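Local coordinates for uncharacterized protein (Actinomyces odontolyticus, PDB 4MJG), which is of unknown function and belongs to the DUF4853 family, its natural form probably being a bacterial lipoprotein, at residues 7-12 with 110-115; 16-21 with 135-140. All blocks are in the same frame, centred on the assembly; numbering follows the deposited sequence.

Contact 1 (7-12 with 110-115); sequences AEFVPF and QLIDNY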
ATOM      1  N   ALA A   7     -18.348  10.046  -0.824  1.00130.33           N
ATOM      2  CA  ALA A   7     -19.501  10.895  -1.262  1.00145.27           C
ATOM      3  C   ALA A   7     -19.087  11.883  -2.356  1.00152.12           C
ATOM      4  O   ALA A   7     -19.726  11.954  -3.411  1.00143.41           O
ATOM      5  CB  ALA A   7     -20.098  11.637  -0.073  1.00143.03           C
ATOM      6  N   GLU A   8     -18.023  12.642  -2.093  1.00150.59           N
ATOM      7  CA  GLU A   8     -17.449  13.573  -3.073  1.00137.33           C
ATOM      8  C   GLU A   8     -16.115  13.044  -3.626  1.00121.99           C
ATOM      9  O   GLU A   8     -15.151  13.799  -3.794  1.00121.85           O
ATOM     10  CB  GLU A   8     -17.278  14.977  -2.462  1.00140.01           C
ATOM     11  CG  GLU A   8     -18.441  15.929  -2.716  1.00142.27           C
ATOM     12  CD  GLU A   8     -19.720  15.552  -1.983  1.00141.05           C
ATOM     13  OE1 GLU A   8     -19.674  14.726  -1.047  1.00139.00           O
ATOM     14  OE2 GLU A   8     -20.782  16.100  -2.343  1.00136.17           O
ATOM     15  N   PHE A   9     -16.070  11.742  -3.910  1.00 99.22           N
ATOM     16  CA  PHE A   9     -14.919  11.146  -4.580  1.00 89.37           C
ATOM     17  C   PHE A   9     -14.942  11.527  -6.053  1.00 83.43           C
ATOM     18  O   PHE A   9     -16.012  11.599  -6.657  1.00 76.66           O
ATOM     19  CB  PHE A   9     -14.928   9.615  -4.463  1.00 86.01           C
ATOM     20  CG  PHE A   9     -14.742   9.096  -3.063  1.00 91.90           C
ATOM     21  CD1 PHE A   9     -13.767   9.627  -2.220  1.00 94.66           C
ATOM     22  CD2 PHE A   9     -15.523   8.042  -2.595  1.00 90.64           C
ATOM     23  CE1 PHE A   9     -13.596   9.134  -0.938  1.00 91.86           C
ATOM     24  CE2 PHE A   9     -15.352   7.544  -1.314  1.00 85.95           C
ATOM     25  CZ  PHE A   9     -14.388   8.091  -0.486  1.00 92.84           C
ATOM     26  N   VAL A  10     -13.756  11.753  -6.622  1.00 78.62           N
ATOM     27  CA  VAL A  10     -13.606  12.036  -8.052  1.00 72.69           C
ATOM     28  C   VAL A  10     -14.237  10.892  -8.852  1.00 73.56           C
ATOM     29  O   VAL A  10     -13.875   9.731  -8.659  1.00 71.36           O
ATOM     30  CB  VAL A  10     -12.117  12.183  -8.453  1.00 68.62           C
ATOM     31  CG1 VAL A  10     -11.969  12.309  -9.967  1.00 69.82           C
ATOM     32  CG2 VAL A  10     -11.482  13.380  -7.757  1.00 68.37           C
ATOM     33  N   PRO A  11     -15.193  11.211  -9.743  1.00 75.46           N
ATOM     34  CA  PRO A  11     -15.878  10.143 -10.471  1.00 75.93           C
ATOM     35  C   PRO A  11     -14.965   9.411 -11.456  1.00 76.56           C
ATOM     36  O   PRO A  11     -13.958   9.963 -11.905  1.00 73.50           O
ATOM     37  CB  PRO A  11     -17.001  10.882 -11.207  1.00 79.56           C
ATOM     38  CG  PRO A  11     -16.500  12.272 -11.359  1.00 83.17           C
ATOM     39  CD  PRO A  11     -15.682  12.546 -10.131  1.00 80.89           C
ATOM     40  N   PHE A  12     -15.350   8.180 -11.785  1.00 73.43           N
ATOM     41  CA  PHE A  12     -14.524   7.247 -12.554  1.00 67.13           C
ATOM     42  C   PHE A  12     -13.922   7.818 -13.845  1.00 66.86           C
ATOM     43  O   PHE A  12     -12.714   7.709 -14.057  1.00 66.42           O
ATOM     44  CB  PHE A  12     -15.331   5.977 -12.856  1.00 65.53           C
ATOM     45  CG  PHE A  12     -14.580   4.952 -13.653  1.00 65.04           C
ATOM     46  CD1 PHE A  12     -13.634   4.141 -13.044  1.00 67.31           C
ATOM     47  CD2 PHE A  12     -14.827   4.789 -15.007  1.00 66.33           C
ATOM     48  CE1 PHE A  12     -12.941   3.189 -13.773  1.00 71.54           C
ATOM     49  CE2 PHE A  12     -14.138   3.839 -15.741  1.00 66.86           C
ATOM     50  CZ  PHE A  12     -13.193   3.041 -15.125  1.00 68.82           C
ATOM     51  N   GLN A 110      -7.180   3.029   7.826  1.00 59.72           N
ATOM     52  CA  GLN A 110      -7.226   3.271   6.399  1.00 57.65           C
ATOM     53  C   GLN A 110      -6.961   4.736   6.102  1.00 60.80           C
ATOM     54  O   GLN A 110      -7.390   5.619   6.849  1.00 70.93           O
ATOM     55  CB  GLN A 110      -8.595   2.887   5.837  1.00 61.56           C
ATOM     56  CG  GLN A 110      -8.931   1.410   5.949  1.00 61.06           C
ATOM     57  CD  GLN A 110      -9.450   1.037   7.316  1.00 67.24           C
ATOM     58  OE1 GLN A 110     -10.417   1.635   7.809  1.00 78.11           O
ATOM     59  NE2 GLN A 110      -8.819   0.039   7.940  1.00 65.54           N
ATOM     60  N   LEU A 111      -6.273   4.977   4.992  1.00 57.86           N
ATOM     61  CA  LEU A 111      -6.011   6.316   4.489  1.00 59.42           C
ATOM     62  C   LEU A 111      -6.728   6.428   3.149  1.00 62.81           C
ATOM     63  O   LEU A 111      -6.369   5.731   2.198  1.00 74.38           O
ATOM     64  CB  LEU A 111      -4.505   6.504   4.319  1.00 64.57           C
ATOM     65  CG  LEU A 111      -3.855   7.722   4.966  1.00 71.23           C
ATOM     66  CD1 LEU A 111      -4.192   7.811   6.446  1.00 73.87           C
ATOM     67  CD2 LEU A 111      -2.351   7.651   4.765  1.00 70.85           C
ATOM     68  N   ILE A 112      -7.764   7.263   3.087  1.00 59.97           N
ATOM     69  CA  ILE A 112      -8.628   7.335   1.905  1.00 62.56           C
ATOM     70  C   ILE A 112      -8.209   8.485   0.997  1.00 62.12           C
ATOM     71  O   ILE A 112      -8.131   9.629   1.442  1.00 68.46           O
ATOM     72  CB  ILE A 112     -10.118   7.523   2.293  1.00 66.50           C
ATOM     73  CG1 ILE A 112     -10.554   6.503   3.358  1.00 69.55           C
ATOM     74  CG2 ILE A 112     -11.015   7.413   1.066  1.00 62.17           C
ATOM     75  CD1 ILE A 112     -10.409   5.052   2.943  1.00 69.84           C
ATOM     76  N   ASP A 113      -7.950   8.178  -0.273  1.00 60.35           N
ATOM     77  CA  ASP A 113      -7.594   9.208  -1.260  1.00 61.14           C
ATOM     78  C   ASP A 113      -8.842   9.769  -1.939  1.00 60.66           C
ATOM     79  O   ASP A 113      -9.945   9.234  -1.788  1.00 57.68           O
ATOM     80  CB  ASP A 113      -6.593   8.675  -2.304  1.00 58.82           C
ATOM     81  CG  ASP A 113      -7.143   7.510  -3.129  1.00 62.38           C
ATOM     82  OD1 ASP A 113      -8.318   7.568  -3.550  1.00 57.99           O
ATOM     83  OD2 ASP A 113      -6.392   6.535  -3.370  1.00 72.70           O
ATOM     84  N   ASN A 114      -8.655  10.847  -2.692  1.00 65.34           N
ATOM     85  CA  ASN A 114      -9.772  11.557  -3.336  1.00 74.89           C
ATOM     86  C   ASN A 114     -10.484  10.756  -4.434  1.00 69.51           C
ATOM     87  O   ASN A 114     -11.540  11.170  -4.914  1.00 63.90           O
ATOM     88  CB  ASN A 114      -9.330  12.936  -3.866  1.00 85.87           C
ATOM     89  CG  ASN A 114      -7.918  12.931  -4.433  1.00 97.96           C
ATOM     90  OD1 ASN A 114      -7.006  12.314  -3.868  1.00 96.67           O
ATOM     91  ND2 ASN A 114      -7.725  13.635  -5.545  1.00105.10           N
ATOM     92  N   TYR A 115      -9.910   9.615  -4.820  1.00 66.12           N
ATOM     93  CA  TYR A 115     -10.538   8.693  -5.775  1.00 62.88           C
ATOM     94  C   TYR A 115     -11.412   7.645  -5.083  1.00 61.00           C
ATOM     95  O   TYR A 115     -12.122   6.891  -5.746  1.00 61.86           O
ATOM     96  CB  TYR A 115      -9.465   7.967  -6.595  1.00 61.39           C
ATOM     97  CG  TYR A 115      -8.812   8.772  -7.696  1.00 61.40           C
ATOM     98  CD1 TYR A 115      -8.866  10.165  -7.719  1.00 68.92           C
ATOM     99  CD2 TYR A 115      -8.115   8.128  -8.715  1.00 66.44           C
ATOM    100  CE1 TYR A 115      -8.260  10.887  -8.738  1.00 73.13           C
ATOM    101  CE2 TYR A 115      -7.503   8.842  -9.733  1.00 70.43           C
ATOM    102  CZ  TYR A 115      -7.580  10.219  -9.740  1.00 67.55           C
ATOM    103  OH  TYR A 115      -6.978  10.922 -10.753  1.00 77.22           O
TER
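Val10 N donates the backbone hydrogen bond that joins 7-12 to 110-115. Its acceptor is Asn114 O, 2.9 Å away, and the bond is nearly straight, 164° at the hydrogen. The same oxygen also receives a CA-H...O contact from Phe9 CA at 3.4 Å. A polar bond within 110-115 shapes the turn after Asp113. Asp113 OD1 accepts from Tyr115 N at 2.9 Å, which makes an Asx turn, and it also takes a bond from Gly117 N. This turn lies between strands 107-113 and 118-123, neighbours in the antiparallel sheet. The N-terminal segment, which has no regular structure, therefore docks on a hairpin end of the sheet.

Two apolar contacts flank the backbone bond. The Phe9 ring reaches back along the strand, and its CE1 meets Ile112 CG2 at 3.7 Å. Val10 and Tyr115 run side by side, pointing the same way. Val10 CB comes within 3.9 Å of Tyr115 CD1. With CG1 anti to the backbone N (chi1 173°), CG1 approaches Tyr115 CE1 while CG2 approaches CD1. Beyond this apolar contact, Tyr115 OH is hydrogen-bonded to Val16 N.

Contact 2 (16-21 with 135-140); sequences VSIEEY and ACLPTN. With SO4 (sulfate ion), chain C.
Leu137 is the apolar centre of the contact between 16-21 and 135-140. Its CD1 lies 3.5 Å from both CB and CG of Tyr21, and the two side chains cross at about a right angle. Ile18 closes in on the same methyl, with its CD1 3.8 Å from Leu137 CD1. Chi1 of -178° sends the Ile18 CG1 branch to Leu137, while CG2 packs on Thr139 CB. Tyr63 and Val65 of strand 62-73 also touch Ile18 in this buried part. Beside it, Ile18 N donates to Pro138 O at 3.2 Å.

The other side is looser and more polar. Thr139 OG1 donates to Glu19 OE1 at 3.2 Å, from above the carboxylate plane, and itself accepts from Lys141 N. An alanine at Glu19 would probably leave the Thr139 hydroxyl without this acceptor and remove the side-chain tie between the helix start and the loop, though Lys141 N would still hold the hydroxyl. Near the start of 135-140, Cys136 N donates to O1 of a sulfate at 2.7 Å. Arg15 and Arg64 also bind this ion, which probably came from the crystallisation liquor. Cys136 is tied to Cys55 by a disulfide.

Ser17 OG accepts from Glu20 N at 3.2 Å. This is a helix N-cap, here at the start of helix 18-24, with the loop after strand 127-133 packed against that first turn.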
ATOM      1  N   VAL A  16      -7.279   9.559 -13.450  1.00 67.71           N
ATOM      2  CA  VAL A  16      -6.152   9.240 -14.331  1.00 65.95           C
ATOM      3  C   VAL A  16      -6.195   7.765 -14.713  1.00 65.05           C
ATOM      4  O   VAL A  16      -6.826   6.958 -14.029  1.00 65.54           O
ATOM      5  CB  VAL A  16      -4.774   9.553 -13.693  1.00 68.23           C
ATOM      6  CG1 VAL A  16      -4.647  11.036 -13.379  1.00 68.57           C
ATOM      7  CG2 VAL A  16      -4.518   8.711 -12.445  1.00 73.06           C
ATOM      8  N   SER A  17      -5.516   7.416 -15.799  1.00 63.80           N
ATOM      9  CA  SER A  17      -5.511   6.039 -16.281  1.00 58.23           C
ATOM     10  C   SER A  17      -4.693   5.149 -15.355  1.00 55.57           C
ATOM     11  O   SER A  17      -3.797   5.619 -14.652  1.00 58.40           O
ATOM     12  CB  SER A  17      -4.946   5.955 -17.700  1.00 56.87           C
ATOM     13  OG  SER A  17      -3.535   6.076 -17.688  1.00 60.70           O
ATOM     14  N   ILE A  18      -5.015   3.861 -15.367  1.00 53.81           N
ATOM     15  CA  ILE A  18      -4.273   2.857 -14.604  1.00 55.64           C
ATOM     16  C   ILE A  18      -2.759   2.984 -14.797  1.00 57.49           C
ATOM     17  O   ILE A  18      -1.999   2.889 -13.834  1.00 64.68           O
ATOM     18  CB  ILE A  18      -4.746   1.421 -14.960  1.00 58.08           C
ATOM     19  CG1 ILE A  18      -4.006   0.366 -14.127  1.00 55.43           C
ATOM     20  CG2 ILE A  18      -4.588   1.128 -16.449  1.00 61.89           C
ATOM     21  CD1 ILE A  18      -4.274   0.451 -12.639  1.00 55.78           C
ATOM     22  N   GLU A  19      -2.335   3.223 -16.035  1.00 61.58           N
ATOM     23  CA  GLU A  19      -0.914   3.327 -16.360  1.00 64.70           C
ATOM     24  C   GLU A  19      -0.285   4.583 -15.761  1.00 64.56           C
ATOM     25  O   GLU A  19       0.856   4.546 -15.297  1.00 64.75           O
ATOM     26  CB  GLU A  19      -0.720   3.314 -17.877  1.00 72.40           C
ATOM     27  CG  GLU A  19      -1.127   2.001 -18.537  1.00 79.55           C
ATOM     28  CD  GLU A  19      -1.966   2.209 -19.787  1.00 93.85           C
ATOM     29  OE1 GLU A  19      -3.094   2.749 -19.668  1.00 87.71           O
ATOM     30  OE2 GLU A  19      -1.496   1.827 -20.883  1.00 88.96           O
ATOM     31  N   GLU A  20      -1.029   5.688 -15.781  1.00 63.93           N
ATOM     32  CA  GLU A  20      -0.578   6.941 -15.177  1.00 67.84           C
ATOM     33  C   GLU A  20      -0.467   6.788 -13.668  1.00 64.93           C
ATOM     34  O   GLU A  20       0.447   7.339 -13.044  1.00 72.42           O
ATOM     35  CB  GLU A  20      -1.559   8.073 -15.515  1.00 71.70           C
ATOM     36  CG  GLU A  20      -1.226   9.442 -14.922  1.00 74.57           C
ATOM     37  CD  GLU A  20      -0.083  10.153 -15.626  1.00 71.59           C
ATOM     38  OE1 GLU A  20       0.543   9.567 -16.532  1.00 65.07           O
ATOM     39  OE2 GLU A  20       0.193  11.317 -15.261  1.00 78.48           O
ATOM     40  N   TYR A  21      -1.401   6.038 -13.091  1.00 59.16           N
ATOM     41  CA  TYR A  21      -1.436   5.819 -11.650  1.00 64.50           C
ATOM     42  C   TYR A  21      -0.259   4.962 -11.202  1.00 61.24           C
ATOM     43  O   TYR A  21       0.423   5.280 -10.219  1.00 71.08           O
ATOM     44  CB  TYR A  21      -2.740   5.142 -11.262  1.00 62.62           C
ATOM     45  CG  TYR A  21      -3.061   5.194  -9.788  1.00 64.94           C
ATOM     46  CD1 TYR A  21      -2.630   4.196  -8.921  1.00 64.26           C
ATOM     47  CD2 TYR A  21      -3.831   6.225  -9.267  1.00 70.20           C
ATOM     48  CE1 TYR A  21      -2.945   4.234  -7.569  1.00 71.02           C
ATOM     49  CE2 TYR A  21      -4.154   6.273  -7.919  1.00 69.28           C
ATOM     50  CZ  TYR A  21      -3.710   5.280  -7.074  1.00 68.64           C
ATOM     51  OH  TYR A  21      -4.045   5.336  -5.741  1.00 74.38           O
ATOM     52  N   ALA A 135      -8.434   2.913  -6.166  1.00 55.07           N
ATOM     53  CA  ALA A 135      -9.793   2.917  -6.685  1.00 49.78           C
ATOM     54  C   ALA A 135      -9.762   2.313  -8.074  1.00 46.84           C
ATOM     55  O   ALA A 135      -8.684   2.107  -8.637  1.00 50.33           O
ATOM     56  CB  ALA A 135     -10.326   4.338  -6.745  1.00 50.92           C
ATOM     57  N   CYS A 136     -10.934   2.022  -8.626  1.00 52.40           N
ATOM     58  CA  CYS A 136     -11.025   1.496  -9.987  1.00 53.93           C
ATOM     59  C   CYS A 136     -10.660   2.605 -10.971  1.00 54.42           C
ATOM     60  O   CYS A 136     -11.150   3.723 -10.855  1.00 55.27           O
ATOM     61  CB  CYS A 136     -12.430   0.968 -10.274  1.00 57.98           C
ATOM     62  SG  CYS A 136     -12.542  -0.125 -11.713  1.00 73.25           S
ATOM     63  N   LEU A 137      -9.789   2.294 -11.929  1.00 55.18           N
ATOM     64  CA  LEU A 137      -9.263   3.298 -12.851  1.00 55.14           C
ATOM     65  C   LEU A 137      -9.600   2.968 -14.303  1.00 55.35           C
ATOM     66  O   LEU A 137      -9.576   1.805 -14.696  1.00 52.81           O
ATOM     67  CB  LEU A 137      -7.746   3.409 -12.686  1.00 56.76           C
ATOM     68  CG  LEU A 137      -7.290   3.778 -11.273  1.00 60.16           C
ATOM     69  CD1 LEU A 137      -5.797   3.551 -11.099  1.00 62.19           C
ATOM     70  CD2 LEU A 137      -7.658   5.217 -10.949  1.00 66.09           C
ATOM     71  N   PRO A 138      -9.903   3.997 -15.113  1.00 59.15           N
ATOM     72  CA  PRO A 138     -10.202   3.773 -16.521  1.00 59.64           C
ATOM     73  C   PRO A 138      -8.945   3.528 -17.344  1.00 59.32           C
ATOM     74  O   PRO A 138      -7.836   3.731 -16.854  1.00 63.25           O
ATOM     75  CB  PRO A 138     -10.861   5.082 -16.940  1.00 60.44           C
ATOM     76  CG  PRO A 138     -10.195   6.106 -16.088  1.00 62.82           C
ATOM     77  CD  PRO A 138      -9.934   5.432 -14.771  1.00 60.12           C
ATOM     78  N   THR A 139      -9.131   3.084 -18.583  1.00 63.37           N
ATOM     79  CA  THR A 139      -8.029   2.915 -19.525  1.00 66.96           C
ATOM     80  C   THR A 139      -8.544   2.778 -20.955  1.00 73.96           C
ATOM     81  O   THR A 139      -9.670   2.337 -21.179  1.00 75.93           O
ATOM     82  CB  THR A 139      -7.172   1.676 -19.192  1.00 65.09           C
ATOM     83  OG1 THR A 139      -6.028   1.639 -20.058  1.00 71.89           O
ATOM     84  CG2 THR A 139      -7.981   0.385 -19.340  1.00 60.46           C
ATOM     85  N   ASN A 140      -7.703   3.148 -21.912  1.00 84.41           N
ATOM     86  CA  ASN A 140      -7.991   2.925 -23.327  1.00 87.51           C
ATOM     87  C   ASN A 140      -7.504   1.550 -23.806  1.00 82.92           C
ATOM     88  O   ASN A 140      -7.647   1.211 -24.980  1.00 89.62           O
ATOM     89  CB  ASN A 140      -7.371   4.037 -24.183  1.00 94.20           C
ATOM     90  CG  ASN A 140      -5.850   4.069 -24.105  1.00111.40           C
ATOM     91  OD1 ASN A 140      -5.227   3.338 -23.328  1.00123.63           O
ATOM     92  ND2 ASN A 140      -5.243   4.931 -24.910  1.00117.36           N
TER
HETATM   93  S   SO4 C 301     -13.911   1.605  -6.477  1.00 78.71           S
HETATM   94  O1  SO4 C 301     -13.236   2.659  -7.272  1.00 67.28           O
HETATM   95  O2  SO4 C 301     -13.124   1.272  -5.266  1.00 60.42           O
HETATM   96  O3  SO4 C 301     -15.238   2.105  -6.052  1.00 94.46           O
HETATM   97  O4  SO4 C 301     -14.082   0.401  -7.319  1.00 61.29           O

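Overall arrangement
From the N terminus, segment 7-12 comes first, followed closely by 16-21 at the start of helix 18-24. The chain then builds several strands of the antiparallel sheet before 110-115 returns to 7-12, closing the loop of contact 1. After strands 118-123 and 127-133, segment 135-140 returns to 16-21 and closes the loop of contact 2. The two loops cross, because their segments alternate. Contact 1 ties the N-terminal stretch to the end of strand 107-113, and contact 2 ties the first helix to the loop after strand 127-133. The contacts also touch: Phe12 packs on Cys136 and Pro138, and Tyr115 on Ala135.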